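Local coordinates for D-glycero-D-manno-heptose 1-phosphate kinase (Bacteroides thetaiotaomicron, PDB 3K85), which probably transfers a phosphate from ATP to a sugar such as D-glycero-D-manno-heptose 1-phosphate, as a member of the GHMP kinase family, at residues A[192-204]-A[301-315]. Numbering follows the deposited sequence.
Sequences VDELESSMVLYFT and GFIMFVVEPTRKEEV
Lys312 of helix 309-315 reaches across to the end of helix 192-197 and the start of strand 199-202. Its CB lies 3.7 Å from Ser197 O. CG meets the same oxygen and Val200 CG2. CD passes 3.2 Å from Ser197 O, and CE runs on to Met199 O. NZ ends the chain with a hydrogen bond of 2.8 Å to Met199 O and a weak one to Glu196 O. All four torsions are near 180°, and this extension lets the amine reach both carbonyls.

Strands 199-202 and 303-306 pair antiparallel. Val200 with Phe305 and Tyr202 with Ile303 are the hydrogen-bonded pairs. On the sheet face opposite Val200 and Phe305, selenomethionines Met199 and Met304 meet, Met199 CE to Met304 SE at 3.8 Å.

Beyond the strand pairing, the edge of Phe302 points at the face of Phe203 in a T-shaped stack, planes at 78°. Phe302 CD1 lies 3.2 Å from Phe203 CE2. An alanine in place of Phe203 would probably leave the Phe302 edge without its aromatic partner and freer to turn.

Segment 301-315 belongs to the C-terminal GHMP kinase region. Strand 303-306 is the middle of a three-stranded antiparallel sheet, between 199-202 and 291-294. Helix 309-320 packs on the Val200, Tyr202 and Phe305 face. On the Met304 and Val306 face lies helix 251-264, and Leu12 of strand 4-15 touches Met199, Leu201 and Met304 there.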
ATOM      1  N   VAL A 192       5.757  11.644  -2.434  1.00 21.71           N
ATOM      2  CA  VAL A 192       5.631  11.606  -3.880  1.00 23.24           C
ATOM      3  C   VAL A 192       6.051  12.943  -4.467  1.00 24.72           C
ATOM      4  O   VAL A 192       6.808  12.980  -5.440  1.00 23.67           O
ATOM      5  CB  VAL A 192       4.192  11.301  -4.302  1.00 22.98           C
ATOM      6  CG1 VAL A 192       4.083  11.289  -5.825  1.00 21.57           C
ATOM      7  CG2 VAL A 192       3.774   9.962  -3.723  1.00 22.61           C
ATOM      8  N   ASP A 193       5.552  14.036  -3.888  1.00 25.20           N
ATOM      9  CA  ASP A 193       5.925  15.373  -4.349  1.00 27.90           C
ATOM     10  C   ASP A 193       7.428  15.610  -4.144  1.00 27.88           C
ATOM     11  O   ASP A 193       8.101  16.180  -5.006  1.00 28.95           O
ATOM     12  CB  ASP A 193       5.141  16.460  -3.597  1.00 28.84           C
ATOM     13  CG  ASP A 193       3.729  16.620  -4.112  1.00 30.17           C
ATOM     14  OD1 ASP A 193       3.533  16.616  -5.344  1.00 32.85           O
ATOM     15  OD2 ASP A 193       2.813  16.766  -3.284  1.00 32.59           O
ATOM     16  N   GLU A 194       7.952  15.177  -3.004  1.00 28.02           N
ATOM     17  CA  GLU A 194       9.375  15.356  -2.738  1.00 29.76           C
ATOM     18  C   GLU A 194      10.194  14.582  -3.754  1.00 31.04           C
ATOM     19  O   GLU A 194      11.188  15.095  -4.263  1.00 30.66           O
ATOM     20  CB  GLU A 194       9.743  14.866  -1.338  1.00 30.26           C
ATOM     21  CG  GLU A 194      11.210  15.094  -0.978  1.00 29.90           C
ATOM     22  CD  GLU A 194      11.573  16.574  -0.869  1.00 31.89           C
ATOM     23  OE1 GLU A 194      10.725  17.433  -1.198  1.00 32.12           O
ATOM     24  OE2 GLU A 194      12.716  16.877  -0.456  1.00 31.03           O
ATOM     25  N   LEU A 195       9.783  13.344  -4.036  1.00 29.98           N
ATOM     26  CA  LEU A 195      10.501  12.514  -4.990  1.00 29.26           C
ATOM     27  C   LEU A 195      10.404  13.100  -6.396  1.00 30.78           C
ATOM     28  O   LEU A 195      11.391  13.112  -7.134  1.00 30.68           O
ATOM     29  CB  LEU A 195       9.953  11.078  -4.985  1.00 29.53           C
ATOM     30  CG  LEU A 195      10.844  10.038  -5.681  1.00 30.99           C
ATOM     31  CD1 LEU A 195      12.075   9.746  -4.819  1.00 28.26           C
ATOM     32  CD2 LEU A 195      10.066   8.762  -5.921  1.00 31.91           C
ATOM     33  N   GLU A 196       9.222  13.586  -6.771  1.00 30.13           N
ATOM     34  CA  GLU A 196       9.049  14.164  -8.100  1.00 32.48           C
ATOM     35  C   GLU A 196       9.920  15.402  -8.317  1.00 33.08           C
ATOM     36  O   GLU A 196      10.467  15.589  -9.402  1.00 34.45           O
ATOM     37  CB  GLU A 196       7.580  14.515  -8.363  1.00 32.84           C
ATOM     38  CG  GLU A 196       6.655  13.305  -8.370  1.00 36.68           C
ATOM     39  CD  GLU A 196       5.204  13.662  -8.652  1.00 37.34           C
ATOM     40  OE1 GLU A 196       4.696  14.638  -8.054  1.00 39.89           O
ATOM     41  OE2 GLU A 196       4.569  12.957  -9.460  1.00 35.90           O
ATOM     42  N   SER A 197      10.068  16.246  -7.301  1.00 32.95           N
ATOM     43  CA  SER A 197      10.902  17.440  -7.469  1.00 34.58           C
ATOM     44  C   SER A 197      12.399  17.113  -7.356  1.00 33.51           C
ATOM     45  O   SER A 197      13.251  17.962  -7.618  1.00 32.69           O
ATOM     46  CB  SER A 197      10.513  18.515  -6.450  1.00 34.30           C
ATOM     47  OG  SER A 197      10.667  18.049  -5.129  1.00 37.13           O
ATOM     48  N   SER A 198      12.696  15.869  -6.980  1.00 32.76           N
ATOM     49  CA  SER A 198      14.063  15.388  -6.833  1.00 31.94           C
ATOM     50  C   SER A 198      14.482  14.513  -8.016  1.00 32.67           C
ATOM     51  O   SER A 198      15.561  13.925  -7.997  1.00 32.44           O
ATOM     52  CB  SER A 198      14.203  14.559  -5.552  1.00 31.84           C
ATOM     53  OG  SER A 198      13.968  15.324  -4.389  1.00 33.72           O
HETATM   54  N   MSE A 199      13.650  14.418  -9.046  1.00 34.89           N
HETATM   55  CA  MSE A 199      14.010  13.565 -10.179  1.00 39.13           C
HETATM   56  C   MSE A 199      13.938  14.151 -11.574  1.00 38.51           C
HETATM   57  O   MSE A 199      13.065  14.955 -11.900  1.00 36.33           O
HETATM   58  CB  MSE A 199      13.180  12.285 -10.159  1.00 43.94           C
HETATM   59  CG  MSE A 199      13.636  11.275  -9.139  1.00 52.98           C
HETATM   60 SE   MSE A 199      12.401   9.796  -8.999  1.00 68.11          SE
HETATM   61  CE  MSE A 199      12.247   9.344 -10.885  1.00 61.28           C
ATOM     62  N   VAL A 200      14.870  13.707 -12.406  1.00 40.45           N
ATOM     63  CA  VAL A 200      14.944  14.145 -13.785  1.00 41.81           C
ATOM     64  C   VAL A 200      14.978  12.917 -14.704  1.00 43.72           C
ATOM     65  O   VAL A 200      15.779  12.001 -14.507  1.00 43.49           O
ATOM     66  CB  VAL A 200      16.210  14.999 -14.023  1.00 41.77           C
ATOM     67  CG1 VAL A 200      16.144  15.663 -15.394  1.00 41.69           C
ATOM     68  CG2 VAL A 200      16.342  16.043 -12.933  1.00 41.95           C
ATOM     69  N   LEU A 201      14.083  12.900 -15.686  1.00 46.04           N
ATOM     70  CA  LEU A 201      13.997  11.822 -16.665  1.00 48.90           C
ATOM     71  C   LEU A 201      14.642  12.320 -17.948  1.00 52.54           C
ATOM     72  O   LEU A 201      14.132  13.247 -18.579  1.00 53.81           O
ATOM     73  CB  LEU A 201      12.539  11.475 -16.941  1.00 47.94           C
ATOM     74  CG  LEU A 201      11.945  10.256 -16.244  1.00 49.08           C
ATOM     75  CD1 LEU A 201      11.548   9.241 -17.304  1.00 50.57           C
ATOM     76  CD2 LEU A 201      12.945   9.659 -15.261  1.00 47.72           C
ATOM     77  N   TYR A 202      15.749  11.706 -18.348  1.00 55.71           N
ATOM     78  CA  TYR A 202      16.440  12.142 -19.557  1.00 59.59           C
ATOM     79  C   TYR A 202      16.762  11.041 -20.569  1.00 60.95           C
ATOM     80  O   TYR A 202      17.459  10.073 -20.260  1.00 60.11           O
ATOM     81  CB  TYR A 202      17.731  12.872 -19.169  1.00 60.47           C
ATOM     82  CG  TYR A 202      18.541  13.347 -20.348  1.00 62.47           C
ATOM     83  CD1 TYR A 202      18.006  14.248 -21.269  1.00 62.78           C
ATOM     84  CD2 TYR A 202      19.844  12.884 -20.555  1.00 64.17           C
ATOM     85  CE1 TYR A 202      18.746  14.676 -22.374  1.00 63.66           C
ATOM     86  CE2 TYR A 202      20.596  13.305 -21.656  1.00 64.08           C
ATOM     87  CZ  TYR A 202      20.039  14.200 -22.561  1.00 64.44           C
ATOM     88  OH  TYR A 202      20.770  14.603 -23.657  1.00 63.50           O
ATOM     89  N   PHE A 203      16.248  11.205 -21.784  1.00 63.50           N
ATOM     90  CA  PHE A 203      16.491  10.249 -22.857  1.00 67.06           C
ATOM     91  C   PHE A 203      17.625  10.788 -23.725  1.00 68.63           C
ATOM     92  O   PHE A 203      17.957  11.971 -23.652  1.00 69.68           O
ATOM     93  CB  PHE A 203      15.243  10.072 -23.720  1.00 67.91           C
ATOM     94  CG  PHE A 203      14.065   9.499 -22.985  1.00 69.32           C
ATOM     95  CD1 PHE A 203      13.395  10.244 -22.020  1.00 70.05           C
ATOM     96  CD2 PHE A 203      13.596   8.227 -23.293  1.00 70.15           C
ATOM     97  CE1 PHE A 203      12.269   9.734 -21.376  1.00 69.97           C
ATOM     98  CE2 PHE A 203      12.471   7.706 -22.655  1.00 70.18           C
ATOM     99  CZ  PHE A 203      11.807   8.464 -21.695  1.00 70.41           C
ATOM    100  N   THR A 204      18.216   9.930 -24.551  1.00 70.24           N
ATOM    101  CA  THR A 204      19.308  10.364 -25.416  1.00 71.70           C
ATOM    102  C   THR A 204      18.853  10.498 -26.867  1.00 72.20           C
ATOM    103  O   THR A 204      17.655  10.506 -27.155  1.00 72.89           O
ATOM    104  CB  THR A 204      20.487   9.381 -25.365  1.00 72.10           C
ATOM    105  OG1 THR A 204      20.791   9.065 -24.001  1.00 72.86           O
ATOM    106  CG2 THR A 204      21.711  10.008 -26.007  1.00 73.23           C
ATOM    107  N   GLY A 301      19.433   4.915 -24.156  1.00 77.08           N
ATOM    108  CA  GLY A 301      18.837   6.234 -24.267  1.00 77.84           C
ATOM    109  C   GLY A 301      17.777   6.481 -23.208  1.00 77.80           C
ATOM    110  O   GLY A 301      16.592   6.626 -23.523  1.00 77.76           O
ATOM    111  N   PHE A 302      18.202   6.528 -21.948  1.00 77.04           N
ATOM    112  CA  PHE A 302      17.282   6.755 -20.840  1.00 75.59           C
ATOM    113  C   PHE A 302      18.006   6.746 -19.498  1.00 74.04           C
ATOM    114  O   PHE A 302      18.375   5.684 -18.995  1.00 73.55           O
ATOM    115  CB  PHE A 302      16.206   5.673 -20.827  1.00 76.88           C
ATOM    116  CG  PHE A 302      15.166   5.874 -19.772  1.00 77.85           C
ATOM    117  CD1 PHE A 302      14.053   6.660 -20.021  1.00 78.59           C
ATOM    118  CD2 PHE A 302      15.303   5.283 -18.523  1.00 78.36           C
ATOM    119  CE1 PHE A 302      13.087   6.854 -19.039  1.00 79.12           C
ATOM    120  CE2 PHE A 302      14.347   5.470 -17.536  1.00 78.25           C
ATOM    121  CZ  PHE A 302      13.235   6.257 -17.793  1.00 78.68           C
ATOM    122  N   ILE A 303      18.207   7.927 -18.919  1.00 72.40           N
ATOM    123  CA  ILE A 303      18.875   8.021 -17.629  1.00 70.04           C
ATOM    124  C   ILE A 303      17.951   8.651 -16.593  1.00 69.32           C
ATOM    125  O   ILE A 303      17.283   9.653 -16.863  1.00 68.56           O
ATOM    126  CB  ILE A 303      20.163   8.879 -17.682  1.00 69.62           C
ATOM    127  CG1 ILE A 303      21.018   8.505 -18.889  1.00 69.14           C
ATOM    128  CG2 ILE A 303      20.969   8.668 -16.415  1.00 68.62           C
ATOM    129  CD1 ILE A 303      20.555   9.141 -20.173  1.00 70.26           C
HETATM  130  N   MSE A 304      17.914   8.052 -15.408  1.00 67.77           N
HETATM  131  CA  MSE A 304      17.093   8.559 -14.322  1.00 65.21           C
HETATM  132  C   MSE A 304      18.043   9.220 -13.336  1.00 60.98           C
HETATM  133  O   MSE A 304      18.924   8.568 -12.780  1.00 59.82           O
HETATM  134  CB  MSE A 304      16.342   7.411 -13.651  1.00 69.51           C
HETATM  135  CG  MSE A 304      15.390   7.839 -12.548  1.00 75.45           C
HETATM  136 SE   MSE A 304      14.432   6.322 -11.810  1.00 85.53          SE
HETATM  137  CE  MSE A 304      15.698   5.816 -10.435  1.00 81.08           C
ATOM    138  N   PHE A 305      17.874  10.520 -13.136  1.00 56.66           N
ATOM    139  CA  PHE A 305      18.729  11.266 -12.220  1.00 53.31           C
ATOM    140  C   PHE A 305      17.991  11.711 -10.961  1.00 51.04           C
ATOM    141  O   PHE A 305      16.843  12.142 -11.020  1.00 50.33           O
ATOM    142  CB  PHE A 305      19.294  12.503 -12.919  1.00 52.55           C
ATOM    143  CG  PHE A 305      20.386  12.208 -13.902  1.00 51.43           C
ATOM    144  CD1 PHE A 305      21.620  11.737 -13.465  1.00 52.02           C
ATOM    145  CD2 PHE A 305      20.197  12.437 -15.261  1.00 51.34           C
ATOM    146  CE1 PHE A 305      22.658  11.501 -14.374  1.00 52.07           C
ATOM    147  CE2 PHE A 305      21.226  12.204 -16.178  1.00 51.70           C
ATOM    148  CZ  PHE A 305      22.459  11.736 -15.732  1.00 50.44           C
ATOM    149  N   VAL A 306      18.665  11.604  -9.822  1.00 49.15           N
ATOM    150  CA  VAL A 306      18.099  12.022  -8.547  1.00 48.71           C
ATOM    151  C   VAL A 306      18.886  13.244  -8.071  1.00 48.29           C
ATOM    152  O   VAL A 306      20.073  13.144  -7.777  1.00 48.77           O
ATOM    153  CB  VAL A 306      18.200  10.893  -7.492  1.00 48.78           C
ATOM    154  CG1 VAL A 306      17.869  11.431  -6.102  1.00 46.47           C
ATOM    155  CG2 VAL A 306      17.248   9.760  -7.859  1.00 48.12           C
ATOM    156  N   VAL A 307      18.220  14.392  -7.993  1.00 46.63           N
ATOM    157  CA  VAL A 307      18.881  15.623  -7.577  1.00 45.91           C
ATOM    158  C   VAL A 307      18.138  16.407  -6.488  1.00 46.45           C
ATOM    159  O   VAL A 307      16.929  16.247  -6.294  1.00 45.04           O
ATOM    160  CB  VAL A 307      19.097  16.547  -8.803  1.00 44.75           C
ATOM    161  CG1 VAL A 307      17.755  16.941  -9.397  1.00 45.13           C
ATOM    162  CG2 VAL A 307      19.900  17.772  -8.410  1.00 43.34           C
ATOM    163  N   GLU A 308      18.884  17.241  -5.766  1.00 47.21           N
ATOM    164  CA  GLU A 308      18.318  18.082  -4.717  1.00 48.25           C
ATOM    165  C   GLU A 308      17.335  18.994  -5.431  1.00 46.65           C
ATOM    166  O   GLU A 308      17.673  19.590  -6.457  1.00 46.57           O
ATOM    167  CB  GLU A 308      19.413  18.934  -4.075  1.00 51.59           C
ATOM    168  CG  GLU A 308      19.571  18.768  -2.579  1.00 56.18           C
ATOM    169  CD  GLU A 308      20.788  19.512  -2.060  1.00 59.64           C
ATOM    170  OE1 GLU A 308      21.906  19.208  -2.530  1.00 63.60           O
ATOM    171  OE2 GLU A 308      20.636  20.399  -1.192  1.00 61.77           O
ATOM    172  N   PRO A 309      16.106  19.114  -4.904  1.00 45.08           N
ATOM    173  CA  PRO A 309      15.069  19.960  -5.505  1.00 44.58           C
ATOM    174  C   PRO A 309      15.518  21.371  -5.916  1.00 44.14           C
ATOM    175  O   PRO A 309      15.261  21.806  -7.041  1.00 43.39           O
ATOM    176  CB  PRO A 309      13.989  19.978  -4.428  1.00 43.70           C
ATOM    177  CG  PRO A 309      14.098  18.603  -3.848  1.00 42.71           C
ATOM    178  CD  PRO A 309      15.593  18.441  -3.698  1.00 44.08           C
ATOM    179  N   THR A 310      16.187  22.079  -5.010  1.00 45.71           N
ATOM    180  CA  THR A 310      16.649  23.443  -5.291  1.00 46.74           C
ATOM    181  C   THR A 310      17.702  23.496  -6.398  1.00 47.39           C
ATOM    182  O   THR A 310      18.082  24.577  -6.856  1.00 46.50           O
ATOM    183  CB  THR A 310      17.242  24.114  -4.025  1.00 46.03           C
ATOM    184  OG1 THR A 310      18.334  23.327  -3.534  1.00 47.12           O
ATOM    185  CG2 THR A 310      16.186  24.239  -2.935  1.00 44.38           C
ATOM    186  N   ARG A 311      18.179  22.329  -6.821  1.00 47.38           N
ATOM    187  CA  ARG A 311      19.182  22.262  -7.876  1.00 48.43           C
ATOM    188  C   ARG A 311      18.652  21.563  -9.120  1.00 46.74           C
ATOM    189  O   ARG A 311      19.358  21.459 -10.119  1.00 46.59           O
ATOM    190  CB  ARG A 311      20.440  21.536  -7.378  1.00 51.57           C
ATOM    191  CG  ARG A 311      21.189  22.279  -6.286  1.00 55.74           C
ATOM    192  CD  ARG A 311      22.353  21.470  -5.719  1.00 60.31           C
ATOM    193  NE  ARG A 311      23.383  21.165  -6.713  1.00 65.43           N
ATOM    194  CZ  ARG A 311      24.012  22.074  -7.457  1.00 68.63           C
ATOM    195  NH1 ARG A 311      23.718  23.368  -7.337  1.00 69.42           N
ATOM    196  NH2 ARG A 311      24.951  21.689  -8.316  1.00 68.38           N
ATOM    197  N   LYS A 312      17.410  21.094  -9.072  1.00 45.00           N
ATOM    198  CA  LYS A 312      16.847  20.395 -10.216  1.00 42.90           C
ATOM    199  C   LYS A 312      16.832  21.216 -11.503  1.00 42.82           C
ATOM    200  O   LYS A 312      17.261  20.728 -12.550  1.00 42.60           O
ATOM    201  CB  LYS A 312      15.429  19.895  -9.909  1.00 40.58           C
ATOM    202  CG  LYS A 312      14.739  19.271 -11.125  1.00 40.33           C
ATOM    203  CD  LYS A 312      13.410  18.609 -10.793  1.00 38.51           C
ATOM    204  CE  LYS A 312      12.684  18.217 -12.072  1.00 38.66           C
ATOM    205  NZ  LYS A 312      11.544  17.269 -11.857  1.00 36.67           N
ATOM    206  N   GLU A 313      16.341  22.453 -11.437  1.00 42.87           N
ATOM    207  CA  GLU A 313      16.267  23.293 -12.635  1.00 44.56           C
ATOM    208  C   GLU A 313      17.609  23.418 -13.361  1.00 44.27           C
ATOM    209  O   GLU A 313      17.659  23.438 -14.596  1.00 42.08           O
ATOM    210  CB  GLU A 313      15.736  24.692 -12.292  1.00 44.92           C
ATOM    211  CG  GLU A 313      15.729  25.655 -13.475  1.00 46.88           C
ATOM    212  CD  GLU A 313      14.830  25.211 -14.626  1.00 48.64           C
ATOM    213  OE1 GLU A 313      14.878  24.025 -15.008  1.00 50.67           O
ATOM    214  OE2 GLU A 313      14.083  26.059 -15.163  1.00 49.84           O
ATOM    215  N   GLU A 314      18.687  23.509 -12.590  1.00 43.60           N
ATOM    216  CA  GLU A 314      20.021  23.617 -13.158  1.00 44.53           C
ATOM    217  C   GLU A 314      20.272  22.337 -13.946  1.00 44.80           C
ATOM    218  O   GLU A 314      20.513  22.378 -15.153  1.00 46.86           O
ATOM    219  CB  GLU A 314      21.053  23.769 -12.042  1.00 45.15           C
ATOM    220  CG  GLU A 314      22.007  24.948 -12.216  1.00 49.91           C
ATOM    221  CD  GLU A 314      21.293  26.264 -12.511  1.00 50.91           C
ATOM    222  OE1 GLU A 314      20.922  26.502 -13.680  1.00 50.56           O
ATOM    223  OE2 GLU A 314      21.096  27.063 -11.571  1.00 53.24           O
ATOM    224  N   VAL A 315      20.198  21.200 -13.260  1.00 42.96           N
ATOM    225  CA  VAL A 315      20.397  19.910 -13.903  1.00 42.00           C
ATOM    226  C   VAL A 315      19.582  19.823 -15.193  1.00 42.64           C
ATOM    227  O   VAL A 315      20.112  19.498 -16.257  1.00 42.59           O
ATOM    228  CB  VAL A 315      19.977  18.752 -12.958  1.00 42.34           C
ATOM    229  CG1 VAL A 315      20.005  17.424 -13.702  1.00 41.75           C
ATOM    230  CG2 VAL A 315      20.917  18.695 -11.756  1.00 41.26           C
TER